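PDB 6RW0: protein angel homolog 2 from Homo sapiens, which removes 2',3'-cyclic phosphates as a phosphatase of the CCR4/nocturin family and probably binds the 3' untranslated regions of mRNAs. Local coordinates for residues K17-I23 against L392-L398; D364-Y368 against L421-F425; P200-D204 against G273-L277; R160-L166 against I281-L286. All blocks are in the same frame, centred on the assembly; numbering follows the deposited sequence.

In the fold
Contact 2 is the core of the set: strands 364-368 and 421-425 belong to the two large sheets of the fold, every residue that touches is buried, and the side chains meet mainly through apolar groups. Contact 1 lies at the margin of one of these sheets and shares it, since strand 390-395 pairs with strand 421-428; backbone pairing and a salt bridge dominate there. Contacts 3 and 4 lie on the other side of the chain's centre. Both are partly buried: in contact 3 a salt bridge crosses from R275 to D204, whereas in contact 4 the R160-D162 pair stays within one loop and mainly apolar side chains cross. They touch where L165 packs on D204 and R202.

Contact 1: residues K17-I23 against L392-L398; sequences KRNWEYI and LARLSLL
The guanidinium of R18 lies over a methyl of L395, CD2 resting 3.6 Å from CZ and above the centre of the group. Its chain bends at chi3 (67°), which turns NE onto the carbonyl oxygen of S396 in a nearly straight bond of 2.7 Å, 4° out of the guanidinium plane. NH2 reaches L395 O from above that carbonyl's plane, and NH1 is taken by P420 O. S396 turns OG back to the N of N19 at 2.8 Å, and a water joins this hydroxyl to the carbonyls of K17 and L397. Further along, R394 grips E21 side-on: NE, 3.0 Å from OE1, and NH2 converge on this one oxygen in the guanidinium plane, while the carboxylate is turned 55° away. I23 CD1 covers one face of the same guanidinium, whose NH1 bonds to V339 O. The methyl of A393 sits over the Y22 ring, 4.1 Å from its centroid, as a CH-pi contact. Between E21 and R394 the backbones form a hydrogen-bonded antiparallel pair, flanked by non-hydrogen-bonded pairs W20-L395 and Y22-A393. The short N-terminal strand 20-22 is the outermost strand at one margin of a sheet in the endonuclease/exonuclease/phosphatase fold.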
loop_
_atom_site.group_PDB
_atom_site.type_symbol
_atom_site.label_atom_id
_atom_site.label_comp_id
_atom_site.label_asym_id
_atom_site.label_seq_id
_atom_site.Cartn_x
_atom_site.Cartn_y
_atom_site.Cartn_z
ATOM N N LYS A 17 -7.750 20.839 -7.255
ATOM C CA LYS A 17 -8.533 19.836 -7.994
ATOM C C LYS A 17 -7.684 18.587 -8.208
ATOM O O LYS A 17 -6.498 18.725 -8.405
ATOM C CB LYS A 17 -8.980 20.408 -9.351
ATOM C CG LYS A 17 -9.822 19.460 -10.196
ATOM C CD LYS A 17 -10.561 20.069 -11.357
ATOM C CE LYS A 17 -11.422 19.036 -12.055
ATOM N NZ LYS A 17 -12.137 19.593 -13.223
ATOM N N ARG A 18 -8.314 17.421 -8.208
ATOM C CA ARG A 18 -7.648 16.165 -8.575
ATOM C C ARG A 18 -8.083 15.909 -10.019
ATOM O O ARG A 18 -9.265 15.777 -10.240
ATOM C CB ARG A 18 -8.046 15.061 -7.600
ATOM C CG ARG A 18 -7.598 15.361 -6.182
ATOM C CD ARG A 18 -7.609 14.123 -5.313
ATOM N NE ARG A 18 -6.596 13.206 -5.772
ATOM C CZ ARG A 18 -6.459 11.964 -5.352
ATOM N NH1 ARG A 18 -7.246 11.503 -4.399
ATOM N NH2 ARG A 18 -5.538 11.199 -5.897
ATOM N N ASN A 19 -7.144 15.835 -10.930
ATOM C CA ASN A 19 -7.406 15.684 -12.374
ATOM C C ASN A 19 -6.953 14.329 -12.880
ATOM O O ASN A 19 -6.036 13.808 -12.339
ATOM C CB ASN A 19 -6.574 16.684 -13.177
ATOM C CG ASN A 19 -6.576 18.073 -12.590
ATOM O OD1 ASN A 19 -5.618 18.511 -11.976
ATOM N ND2 ASN A 19 -7.675 18.757 -12.766
ATOM N N TRP A 20 -7.591 13.812 -13.913
ATOM C CA TRP A 20 -7.059 12.619 -14.591
ATOM C C TRP A 20 -5.918 13.114 -15.467
ATOM O O TRP A 20 -6.157 13.965 -16.308
ATOM C CB TRP A 20 -8.120 11.941 -15.445
ATOM C CG TRP A 20 -8.944 10.937 -14.720
ATOM C CD1 TRP A 20 -10.279 11.007 -14.482
ATOM C CD2 TRP A 20 -8.487 9.725 -14.105
ATOM N NE1 TRP A 20 -10.686 9.919 -13.767
ATOM C CE2 TRP A 20 -9.607 9.127 -13.510
ATOM C CE3 TRP A 20 -7.246 9.117 -13.960
ATOM C CZ2 TRP A 20 -9.519 7.922 -12.827
ATOM C CZ3 TRP A 20 -7.161 7.920 -13.297
ATOM C CH2 TRP A 20 -8.284 7.333 -12.746
ATOM N N GLU A 21 -4.710 12.680 -15.215
ATOM C CA GLU A 21 -3.561 12.989 -16.050
ATOM C C GLU A 21 -3.316 11.775 -16.929
ATOM O O GLU A 21 -3.086 10.674 -16.414
ATOM C CB GLU A 21 -2.311 13.255 -15.218
ATOM C CG GLU A 21 -2.368 14.472 -14.343
ATOM C CD GLU A 21 -1.085 14.655 -13.552
ATOM O OE1 GLU A 21 -0.266 13.706 -13.494
ATOM O OE2 GLU A 21 -0.901 15.754 -12.993
ATOM N N TYR A 22 -3.392 11.966 -18.236
ATOM C CA TYR A 22 -3.103 10.910 -19.189
ATOM C C TYR A 22 -1.615 10.902 -19.486
ATOM O O TYR A 22 -0.997 11.955 -19.667
ATOM C CB TYR A 22 -3.934 11.122 -20.452
ATOM C CG TYR A 22 -5.375 10.752 -20.189
ATOM C CD1 TYR A 22 -5.814 9.449 -20.364
ATOM C CD2 TYR A 22 -6.284 11.691 -19.713
ATOM C CE1 TYR A 22 -7.122 9.092 -20.104
ATOM C CE2 TYR A 22 -7.598 11.343 -19.446
ATOM C CZ TYR A 22 -8.011 10.041 -19.645
ATOM O OH TYR A 22 -9.314 9.682 -19.387
ATOM N N ILE A 23 -1.042 9.706 -19.495
ATOM C CA ILE A 23 0.390 9.544 -19.629
ATOM C C ILE A 23 0.754 9.261 -21.081
ATOM O O ILE A 23 0.250 9.909 -21.994
ATOM C CB ILE A 23 0.905 8.421 -18.718
ATOM C CG1 ILE A 23 0.394 8.597 -17.288
ATOM C CG2 ILE A 23 2.420 8.394 -18.753
ATOM C CD1 ILE A 23 0.890 9.845 -16.585
ATOM N N LEU A 392 -1.920 4.196 -18.314
ATOM C CA LEU A 392 -2.657 5.089 -19.199
ATOM C C LEU A 392 -2.955 6.435 -18.548
ATOM O O LEU A 392 -2.900 7.473 -19.219
ATOM C CB LEU A 392 -3.981 4.436 -19.595
ATOM C CG LEU A 392 -3.924 3.119 -20.362
ATOM C CD1 LEU A 392 -5.345 2.587 -20.583
ATOM C CD2 LEU A 392 -3.205 3.323 -21.684
ATOM N N ALA A 393 -3.290 6.436 -17.260
ATOM C CA ALA A 393 -3.710 7.656 -16.586
ATOM C C ALA A 393 -3.612 7.464 -15.081
ATOM O O ALA A 393 -3.618 6.340 -14.572
ATOM C CB ALA A 393 -5.152 8.017 -16.954
ATOM N N ARG A 394 -3.540 8.588 -14.372
ATOM C CA ARG A 394 -3.542 8.582 -12.917
ATOM C C ARG A 394 -4.326 9.791 -12.428
ATOM O O ARG A 394 -4.442 10.800 -13.127
ATOM C CB ARG A 394 -2.123 8.621 -12.344
ATOM C CG ARG A 394 -1.360 9.870 -12.709
ATOM C CD ARG A 394 0.106 9.764 -12.318
ATOM N NE ARG A 394 0.790 10.958 -12.793
ATOM C CZ ARG A 394 2.067 11.023 -13.140
ATOM N NH1 ARG A 394 2.849 9.955 -13.058
ATOM N NH2 ARG A 394 2.561 12.175 -13.570
ATOM N N LEU A 395 -4.862 9.683 -11.214
ATOM C CA LEU A 395 -5.633 10.770 -10.609
ATOM C C LEU A 395 -4.677 11.625 -9.789
ATOM O O LEU A 395 -4.156 11.176 -8.765
ATOM C CB LEU A 395 -6.741 10.223 -9.718
ATOM C CG LEU A 395 -7.675 11.288 -9.127
ATOM C CD1 LEU A 395 -8.490 11.884 -10.253
ATOM C CD2 LEU A 395 -8.558 10.718 -8.046
ATOM N N SER A 396 -4.475 12.869 -10.206
ATOM C CA SER A 396 -3.404 13.666 -9.621
ATOM C C SER A 396 -3.614 13.883 -8.123
ATOM O O SER A 396 -4.743 13.964 -7.626
ATOM C CB SER A 396 -3.278 14.998 -10.356
ATOM O OG SER A 396 -4.439 15.788 -10.211
ATOM N N LEU A 397 -2.507 13.999 -7.389
ATOM C CA LEU A 397 -2.468 14.156 -5.920
ATOM C C LEU A 397 -2.435 15.659 -5.596
ATOM O O LEU A 397 -2.656 16.458 -6.477
ATOM C CB LEU A 397 -1.257 13.344 -5.426
ATOM C CG LEU A 397 -1.524 11.856 -5.241
ATOM C CD1 LEU A 397 -0.218 11.133 -4.982
ATOM C CD2 LEU A 397 -2.496 11.609 -4.109
ATOM N N LEU A 398 -2.266 16.007 -4.340
ATOM C CA LEU A 398 -2.277 17.393 -3.858
ATOM C C LEU A 398 -1.037 17.654 -3.020
ATOM O O LEU A 398 -0.323 16.745 -2.706
ATOM C CB LEU A 398 -3.538 17.591 -3.021
ATOM C CG LEU A 398 -4.856 17.336 -3.735
ATOM C CD1 LEU A 398 -5.993 17.416 -2.750
ATOM C CD2 LEU A 398 -5.062 18.322 -4.866
HETATM O O HOH W 1 -3.820 17.847 -8.538
#

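Contact 2: residues D364-Y368 against L421-F425; sequences DYIFY and LLAKF
D364 and L421 meet where the two central sheets of the endonuclease/exonuclease/phosphatase fold face each other, the beta sandwich of this family. Strand 364-368 belongs to one sheet and strand 421-425 to the other, running 19° apart in direction with their axes 7.7 Å from each other. At D364 the contact is made by CB, 3.8 Å from L421 CD1, while the carboxylate serves other partners: OD2 bonds to T353 and to H418. The side chain is about 8 Å from a bound magnesium ion, so this end of the interface lies near the metal site. Y365 turns away from the opposite strand, and its hydroxyl bonds to the carbonyl of S239; its CA still receives L421 CD2. I366 points into the interface and carries its middle. With CG1 anti to the carbonyl carbon (chi1 -60°), the side chain slides past that of L421 in the opposite direction, bringing CD1 to 3.8 Å from L421 CB, near A423 as well. Its other branch, CG2, comes to the edge of the F425 ring, 4.0 Å from CZ. V232 and C234 of neighbouring strand 231-236 also touch I366. Y368 closes the row: its ring and that of F425 lie with planes at 50° and centroids 5.0 Å apart, and F425 CE1 stands 3.4 Å from Y368 CG, over one face of the tyrosine ring and offset toward its rim.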
loop_
_atom_site.group_PDB
_atom_site.type_symbol
_atom_site.label_atom_id
_atom_site.label_comp_id
_atom_site.label_asym_id
_atom_site.label_seq_id
_atom_site.Cartn_x
_atom_site.Cartn_y
_atom_site.Cartn_z
ATOM N N ASP A 364 1.725 6.318 0.653
ATOM C CA ASP A 364 0.901 5.384 -0.108
ATOM C C ASP A 364 1.386 5.329 -1.548
ATOM O O ASP A 364 1.789 6.350 -2.109
ATOM C CB ASP A 364 -0.557 5.839 -0.112
ATOM C CG ASP A 364 -1.125 5.981 1.278
ATOM O OD1 ASP A 364 -1.464 4.944 1.884
ATOM O OD2 ASP A 364 -1.206 7.125 1.793
ATOM N N TYR A 365 1.334 4.132 -2.144
ATOM C CA TYR A 365 1.852 3.911 -3.486
ATOM C C TYR A 365 0.996 2.917 -4.254
ATOM O O TYR A 365 0.363 2.028 -3.678
ATOM C CB TYR A 365 3.281 3.327 -3.429
ATOM C CG TYR A 365 4.237 4.206 -2.669
ATOM C CD1 TYR A 365 4.928 5.207 -3.317
ATOM C CD2 TYR A 365 4.417 4.069 -1.297
ATOM C CE1 TYR A 365 5.789 6.046 -2.640
ATOM C CE2 TYR A 365 5.278 4.910 -0.609
ATOM C CZ TYR A 365 5.949 5.900 -1.284
ATOM O OH TYR A 365 6.788 6.732 -0.600
ATOM N N ILE A 366 1.036 3.045 -5.581
ATOM C CA ILE A 366 0.681 1.963 -6.494
ATOM C C ILE A 366 1.929 1.682 -7.320
ATOM O O ILE A 366 2.365 2.536 -8.106
ATOM C CB ILE A 366 -0.510 2.305 -7.399
ATOM C CG1 ILE A 366 -1.777 2.603 -6.591
ATOM C CG2 ILE A 366 -0.777 1.116 -8.329
ATOM C CD1 ILE A 366 -2.954 3.148 -7.402
ATOM N N PHE A 367 2.519 0.507 -7.132
ATOM C CA PHE A 367 3.639 0.038 -7.931
ATOM C C PHE A 367 3.117 -0.975 -8.941
ATOM O O PHE A 367 2.130 -1.671 -8.687
ATOM C CB PHE A 367 4.677 -0.634 -7.042
ATOM C CG PHE A 367 5.336 0.285 -6.050
ATOM C CD1 PHE A 367 6.294 1.188 -6.462
ATOM C CD2 PHE A 367 5.040 0.196 -4.692
ATOM C CE1 PHE A 367 6.934 2.006 -5.539
ATOM C CE2 PHE A 367 5.686 1.002 -3.766
ATOM C CZ PHE A 367 6.614 1.917 -4.194
ATOM N N TYR A 368 3.761 -1.037 -10.105
ATOM C CA TYR A 368 3.301 -1.949 -11.146
ATOM C C TYR A 368 4.468 -2.442 -11.991
ATOM O O TYR A 368 5.481 -1.757 -12.142
ATOM C CB TYR A 368 2.245 -1.279 -12.040
ATOM C CG TYR A 368 2.758 -0.103 -12.855
ATOM C CD1 TYR A 368 3.066 -0.245 -14.200
ATOM C CD2 TYR A 368 2.929 1.155 -12.278
ATOM C CE1 TYR A 368 3.533 0.826 -14.953
ATOM C CE2 TYR A 368 3.397 2.226 -13.020
ATOM C CZ TYR A 368 3.702 2.057 -14.356
ATOM O OH TYR A 368 4.171 3.113 -15.111
ATOM N N LEU A 421 -5.476 6.831 -4.092
ATOM C CA LEU A 421 -4.664 6.795 -5.302
ATOM C C LEU A 421 -5.442 6.014 -6.348
ATOM O O LEU A 421 -6.150 5.057 -6.013
ATOM C CB LEU A 421 -3.339 6.091 -5.011
ATOM C CG LEU A 421 -2.263 6.919 -4.298
ATOM C CD1 LEU A 421 -2.673 7.386 -2.914
ATOM C CD2 LEU A 421 -0.945 6.124 -4.212
ATOM N N LEU A 422 -5.332 6.418 -7.611
ATOM C CA LEU A 422 -6.107 5.766 -8.657
ATOM C C LEU A 422 -5.320 5.785 -9.949
ATOM O O LEU A 422 -4.788 6.829 -10.342
ATOM C CB LEU A 422 -7.454 6.470 -8.829
ATOM C CG LEU A 422 -8.443 5.906 -9.848
ATOM C CD1 LEU A 422 -8.960 4.518 -9.492
ATOM C CD2 LEU A 422 -9.620 6.894 -9.999
ATOM N N ALA A 423 -5.269 4.633 -10.618
ATOM C CA ALA A 423 -4.548 4.484 -11.867
ATOM C C ALA A 423 -5.386 3.680 -12.844
ATOM O O ALA A 423 -6.145 2.791 -12.445
ATOM C CB ALA A 423 -3.236 3.732 -11.646
ATOM N N LYS A 424 -5.197 3.958 -14.130
ATOM C CA LYS A 424 -5.741 3.119 -15.190
ATOM C C LYS A 424 -4.589 2.485 -15.955
ATOM O O LYS A 424 -3.679 3.192 -16.408
ATOM C CB LYS A 424 -6.632 3.887 -16.159
ATOM C CG LYS A 424 -7.297 2.941 -17.159
ATOM C CD LYS A 424 -8.540 3.534 -17.808
ATOM C CE LYS A 424 -8.583 3.189 -19.288
ATOM N NZ LYS A 424 -9.935 3.355 -19.876
ATOM N N PHE A 425 -4.657 1.173 -16.100
ATOM C CA PHE A 425 -3.600 0.378 -16.751
ATOM C C PHE A 425 -4.115 -0.298 -18.020
ATOM O O PHE A 425 -5.292 -0.514 -18.148
ATOM C CB PHE A 425 -3.105 -0.730 -15.821
ATOM C CG PHE A 425 -2.387 -0.248 -14.591
ATOM C CD1 PHE A 425 -1.131 0.315 -14.665
ATOM C CD2 PHE A 425 -2.974 -0.376 -13.352
ATOM C CE1 PHE A 425 -0.487 0.760 -13.527
ATOM C CE2 PHE A 425 -2.329 0.076 -12.222
ATOM C CZ PHE A 425 -1.088 0.634 -12.309
#

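Contact 3: residues P200-D204 against G273-L277; sequences PRRGD and GQRIL
A salt-bridge network of R202, D204 and R275 ties the start of helix 203-220 to the loop that carries residues 273-277. R202 grips D204 side-on, NE to OD1 on its syn lone pair and NH2 to OD2 at 2.9 Å, its chain folding back through bends at chi2 and chi3. R275 comes to the same OD2 from the opposite face of the carboxylate: NH2 is 3.0 Å away, 52° out of the carboxylate plane, though OD2 itself lies near the plane of the guanidinium. A water adds a further link, donating to OD2 and accepting from R275 NH1. R202, the centre of an inverse gamma turn, is at the N-cap position, and D204, two residues on, lies in the first turn of the helix. R202 NH2 and R275 NH2 approach to 3.8 Å, like charges probably tolerated because both nitrogens share D204 OD2. An asparagine here, lacking the charge, would probably leave the R202 and R275 guanidiniums without a shared counter-ion and less firmly held together. Beneath the charged group, L277 sends CD2 against the aspartate's aliphatic part, 3.6 Å from D204 CA. R275 NH2 also bonds to a glycerol molecule, probably from the crystallisation liquor.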
loop_
_atom_site.group_PDB
_atom_site.type_symbol
_atom_site.label_atom_id
_atom_site.label_comp_id
_atom_site.label_asym_id
_atom_site.label_seq_id
_atom_site.Cartn_x
_atom_site.Cartn_y
_atom_site.Cartn_z
ATOM N N PRO A 200 8.496 4.528 13.275
ATOM C CA PRO A 200 9.593 5.027 12.433
ATOM C C PRO A 200 10.967 4.474 12.748
ATOM O O PRO A 200 11.830 4.439 11.861
ATOM C CB PRO A 200 9.551 6.546 12.664
ATOM C CG PRO A 200 8.130 6.816 12.964
ATOM C CD PRO A 200 7.619 5.629 13.736
ATOM N N ARG A 201 11.244 4.114 13.984
ATOM C CA ARG A 201 12.574 3.587 14.355
ATOM C C ARG A 201 12.813 2.202 13.745
ATOM O O ARG A 201 13.919 1.907 13.439
ATOM C CB ARG A 201 12.733 3.538 15.877
ATOM C CG ARG A 201 14.132 3.139 16.325
ATOM C CD ARG A 201 14.346 3.250 17.825
ATOM N NE ARG A 201 13.548 2.308 18.580
ATOM C CZ ARG A 201 13.932 1.725 19.696
ATOM N NH1 ARG A 201 15.193 1.760 20.071
ATOM N NH2 ARG A 201 13.053 1.078 20.430
ATOM N N ARG A 202 11.779 1.384 13.630
ATOM C CA ARG A 202 11.961 -0.044 13.282
ATOM C C ARG A 202 11.972 -0.347 11.783
ATOM O O ARG A 202 11.189 -1.151 11.348
ATOM C CB ARG A 202 10.911 -0.872 14.024
ATOM C CG ARG A 202 10.983 -0.711 15.537
ATOM C CD ARG A 202 12.369 -0.962 16.113
ATOM N NE ARG A 202 12.897 -2.274 15.791
ATOM C CZ ARG A 202 12.594 -3.385 16.428
ATOM N NH1 ARG A 202 11.797 -3.335 17.474
ATOM N NH2 ARG A 202 13.078 -4.534 16.014
ATOM N N GLY A 203 12.995 0.134 11.093
ATOM C CA GLY A 203 13.228 -0.116 9.664
ATOM C C GLY A 203 13.601 -1.563 9.417
ATOM O O GLY A 203 13.434 -2.014 8.313
ATOM N N ASP A 204 14.207 -2.208 10.408
ATOM C CA ASP A 204 14.536 -3.645 10.339
ATOM C C ASP A 204 13.232 -4.434 10.191
ATOM O O ASP A 204 13.158 -5.272 9.340
ATOM C CB ASP A 204 15.324 -4.076 11.578
ATOM C CG ASP A 204 14.717 -3.732 12.925
ATOM O OD1 ASP A 204 13.986 -2.772 13.020
ATOM O OD2 ASP A 204 15.003 -4.445 13.844
ATOM N N GLY A 273 21.401 7.762 18.037
ATOM C CA GLY A 273 21.388 6.623 18.979
ATOM C C GLY A 273 20.786 5.350 18.418
ATOM O O GLY A 273 20.470 4.488 19.186
ATOM N N GLN A 274 20.709 5.206 17.106
ATOM C CA GLN A 274 20.024 4.047 16.513
ATOM C C GLN A 274 21.001 2.955 16.120
ATOM O O GLN A 274 22.065 3.251 15.648
ATOM C CB GLN A 274 19.209 4.474 15.300
ATOM C CG GLN A 274 18.023 5.341 15.665
ATOM C CD GLN A 274 17.299 5.809 14.434
ATOM O OE1 GLN A 274 17.725 5.577 13.327
ATOM N NE2 GLN A 274 16.197 6.493 14.641
ATOM N N ARG A 275 20.571 1.721 16.311
ATOM C CA ARG A 275 21.297 0.515 15.898
ATOM C C ARG A 275 21.351 0.479 14.368
ATOM O O ARG A 275 20.439 0.940 13.739
ATOM C CB ARG A 275 20.514 -0.658 16.485
ATOM C CG ARG A 275 20.992 -2.033 16.067
ATOM C CD ARG A 275 20.298 -3.104 16.886
ATOM N NE ARG A 275 18.847 -3.011 16.839
ATOM C CZ ARG A 275 18.087 -3.640 15.963
ATOM N NH1 ARG A 275 18.651 -4.318 14.990
ATOM N NH2 ARG A 275 16.777 -3.597 16.063
ATOM N N ILE A 276 22.442 -0.027 13.819
ATOM C CA ILE A 276 22.639 -0.252 12.388
ATOM C C ILE A 276 22.059 -1.613 12.024
ATOM O O ILE A 276 22.157 -2.562 12.807
ATOM C CB ILE A 276 24.146 -0.194 12.058
ATOM C CG1 ILE A 276 24.780 1.091 12.604
ATOM C CG2 ILE A 276 24.358 -0.369 10.568
ATOM C CD1 ILE A 276 24.107 2.360 12.213
ATOM N N LEU A 277 21.464 -1.724 10.830
ATOM C CA LEU A 277 20.861 -2.980 10.381
ATOM C C LEU A 277 21.828 -4.154 10.486
ATOM O O LEU A 277 22.996 -4.041 10.123
ATOM C CB LEU A 277 20.444 -2.852 8.909
ATOM C CG LEU A 277 19.119 -2.114 8.778
ATOM C CD1 LEU A 277 18.922 -1.709 7.335
ATOM C CD2 LEU A 277 17.915 -2.933 9.241
HETATM O O HOH W 2 17.026 -6.253 13.722
#

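Contact 4: residues R160-L166 against I281-L286; sequences RPDISLL and IWPPNL
Residues 160-163 form a type I beta turn, and I163 faces the short 3-10 segment 284-286, with its CA 7.4 Å from that of L286. The L286 N to P283 O bond closes the opposing turn. I163 packs against three residues of the opposing segment: CG2 meets P283 CG at 3.7 Å, CG1 lies against the amide of N285, and CD1 stops 3.7 Å from L286 CA. L166 and L286 cross at about a right angle, CD1 to CD1, and L165 sends CD2 to W282 CB. These two loops, one between strands 148-157 and 171-179 and the other between 253-255 and 329-331, close over the flank of helix 203-220 in the endonuclease/exonuclease/phosphatase fold, where W282 packs on T208 and A211. Within the turn, R160 holds D162 side-on, NE to OD1 and NH2 to OD2, each 2.8 Å long, in the guanidinium plane and on syn lone pairs. NH2 also makes a weak bond to N285 O at 3.2 Å, and a water joins NH1 to L286 O. A methionine in place of R160 would probably leave the D162 carboxylate without its countercharge and free to turn. A second water bridges D162 OD2 and N285 ND2, which bonds weakly to D162 O.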
loop_
_atom_site.group_PDB
_atom_site.type_symbol
_atom_site.label_atom_id
_atom_site.label_comp_id
_atom_site.label_asym_id
_atom_site.label_seq_id
_atom_site.Cartn_x
_atom_site.Cartn_y
_atom_site.Cartn_z
ATOM N N ARG A 160 5.532 -13.500 13.342
ATOM C CA ARG A 160 6.050 -14.873 13.470
ATOM C C ARG A 160 6.338 -15.107 14.955
ATOM O O ARG A 160 7.266 -14.549 15.443
ATOM C CB ARG A 160 7.308 -15.056 12.625
ATOM C CG ARG A 160 7.036 -15.213 11.140
ATOM C CD ARG A 160 6.497 -16.580 10.796
ATOM N NE ARG A 160 7.454 -17.631 11.080
ATOM C CZ ARG A 160 8.264 -18.185 10.186
ATOM N NH1 ARG A 160 8.189 -17.842 8.917
ATOM N NH2 ARG A 160 9.185 -19.043 10.571
ATOM N N PRO A 161 5.632 -15.997 15.655
ATOM C CA PRO A 161 5.890 -16.178 17.065
ATOM C C PRO A 161 7.266 -16.805 17.307
ATOM O O PRO A 161 7.732 -16.670 18.369
ATOM C CB PRO A 161 4.754 -17.077 17.550
ATOM C CG PRO A 161 4.269 -17.781 16.334
ATOM C CD PRO A 161 4.613 -16.897 15.148
ATOM N N ASP A 162 7.835 -17.486 16.320
ATOM C CA ASP A 162 9.121 -18.158 16.451
ATOM C C ASP A 162 10.313 -17.269 16.104
ATOM O O ASP A 162 11.453 -17.742 16.165
ATOM C CB ASP A 162 9.134 -19.425 15.570
ATOM C CG ASP A 162 8.817 -19.141 14.092
ATOM O OD1 ASP A 162 7.988 -18.255 13.789
ATOM O OD2 ASP A 162 9.396 -19.825 13.220
ATOM N N ILE A 163 10.086 -16.004 15.756
ATOM C CA ILE A 163 11.137 -15.080 15.327
ATOM C C ILE A 163 10.941 -13.780 16.096
ATOM O O ILE A 163 9.999 -13.029 15.819
ATOM C CB ILE A 163 11.093 -14.838 13.812
ATOM C CG1 ILE A 163 11.297 -16.178 13.097
ATOM C CG2 ILE A 163 12.130 -13.815 13.395
ATOM C CD1 ILE A 163 11.048 -16.124 11.626
ATOM N N SER A 164 11.822 -13.510 17.063
ATOM C CA SER A 164 11.606 -12.367 17.944
ATOM C C SER A 164 11.514 -11.054 17.180
ATOM O O SER A 164 10.771 -10.154 17.583
ATOM C CB SER A 164 12.704 -12.308 19.002
ATOM O OG SER A 164 12.552 -13.383 19.916
ATOM N N LEU A 165 12.242 -10.924 16.073
ATOM C CA LEU A 165 12.191 -9.698 15.291
ATOM C C LEU A 165 10.773 -9.366 14.861
ATOM O O LEU A 165 10.374 -8.192 14.843
ATOM C CB LEU A 165 13.061 -9.881 14.046
ATOM C CG LEU A 165 12.985 -8.812 12.967
ATOM C CD1 LEU A 165 13.513 -7.487 13.493
ATOM C CD2 LEU A 165 13.771 -9.198 11.720
ATOM N N LEU A 166 10.017 -10.380 14.465
ATOM C CA LEU A 166 8.740 -10.197 13.782
ATOM C C LEU A 166 7.586 -10.283 14.776
ATOM O O LEU A 166 6.706 -11.136 14.689
ATOM C CB LEU A 166 8.608 -11.218 12.660
ATOM C CG LEU A 166 9.509 -10.904 11.466
ATOM C CD1 LEU A 166 9.566 -12.097 10.516
ATOM C CD2 LEU A 166 9.071 -9.655 10.703
ATOM N N ILE A 281 19.508 -8.977 7.575
ATOM C CA ILE A 281 18.553 -8.192 8.349
ATOM C C ILE A 281 17.723 -9.095 9.247
ATOM O O ILE A 281 17.416 -8.741 10.392
ATOM C CB ILE A 281 17.668 -7.362 7.407
ATOM C CG1 ILE A 281 18.511 -6.327 6.652
ATOM C CG2 ILE A 281 16.533 -6.690 8.183
ATOM C CD1 ILE A 281 17.733 -5.568 5.569
ATOM N N TRP A 282 17.325 -10.244 8.722
ATOM C CA TRP A 282 16.411 -11.196 9.390
ATOM C C TRP A 282 17.079 -12.562 9.489
ATOM O O TRP A 282 17.974 -12.825 8.716
ATOM C CB TRP A 282 15.080 -11.243 8.621
ATOM C CG TRP A 282 15.191 -11.724 7.210
ATOM C CD1 TRP A 282 15.363 -13.004 6.780
ATOM C CD2 TRP A 282 15.132 -10.914 6.032
ATOM N NE1 TRP A 282 15.422 -13.041 5.420
ATOM C CE2 TRP A 282 15.290 -11.777 4.931
ATOM C CE3 TRP A 282 14.965 -9.550 5.805
ATOM C CZ2 TRP A 282 15.275 -11.313 3.627
ATOM C CZ3 TRP A 282 14.953 -9.094 4.513
ATOM C CH2 TRP A 282 15.115 -9.966 3.443
ATOM N N PRO A 283 16.691 -13.413 10.445
ATOM C CA PRO A 283 17.362 -14.682 10.612
ATOM C C PRO A 283 17.030 -15.765 9.573
ATOM O O PRO A 283 16.053 -15.685 8.934
ATOM C CB PRO A 283 16.939 -15.115 12.019
ATOM C CG PRO A 283 15.588 -14.517 12.189
ATOM C CD PRO A 283 15.704 -13.179 11.501
ATOM N N PRO A 284 17.850 -16.828 9.471
ATOM C CA PRO A 284 17.605 -17.906 8.524
ATOM C C PRO A 284 16.294 -18.675 8.719
ATOM O O PRO A 284 15.799 -19.169 7.767
ATOM C CB PRO A 284 18.756 -18.903 8.706
ATOM C CG PRO A 284 19.681 -18.313 9.717
ATOM C CD PRO A 284 19.120 -16.993 10.180
ATOM N N ASN A 285 15.705 -18.686 9.918
ATOM C CA ASN A 285 14.440 -19.418 10.165
ATOM C C ASN A 285 13.229 -18.717 9.521
ATOM O O ASN A 285 12.191 -19.294 9.567
ATOM C CB ASN A 285 14.252 -19.846 11.623
ATOM C CG ASN A 285 14.080 -18.723 12.608
ATOM O OD1 ASN A 285 14.697 -17.693 12.460
ATOM N ND2 ASN A 285 13.288 -18.961 13.632
ATOM N N LEU A 286 13.343 -17.490 9.013
ATOM C CA LEU A 286 12.278 -16.863 8.207
ATOM C C LEU A 286 12.092 -17.653 6.903
ATOM O O LEU A 286 10.994 -17.718 6.427
ATOM C CB LEU A 286 12.609 -15.399 7.923
ATOM C CG LEU A 286 11.484 -14.644 7.225
ATOM C CD1 LEU A 286 10.189 -14.795 7.989
ATOM C CD2 LEU A 286 11.817 -13.180 7.042
HETATM O O HOH W 3 9.336 -19.993 7.367
HETATM O O HOH W 4 11.597 -21.373 13.433
#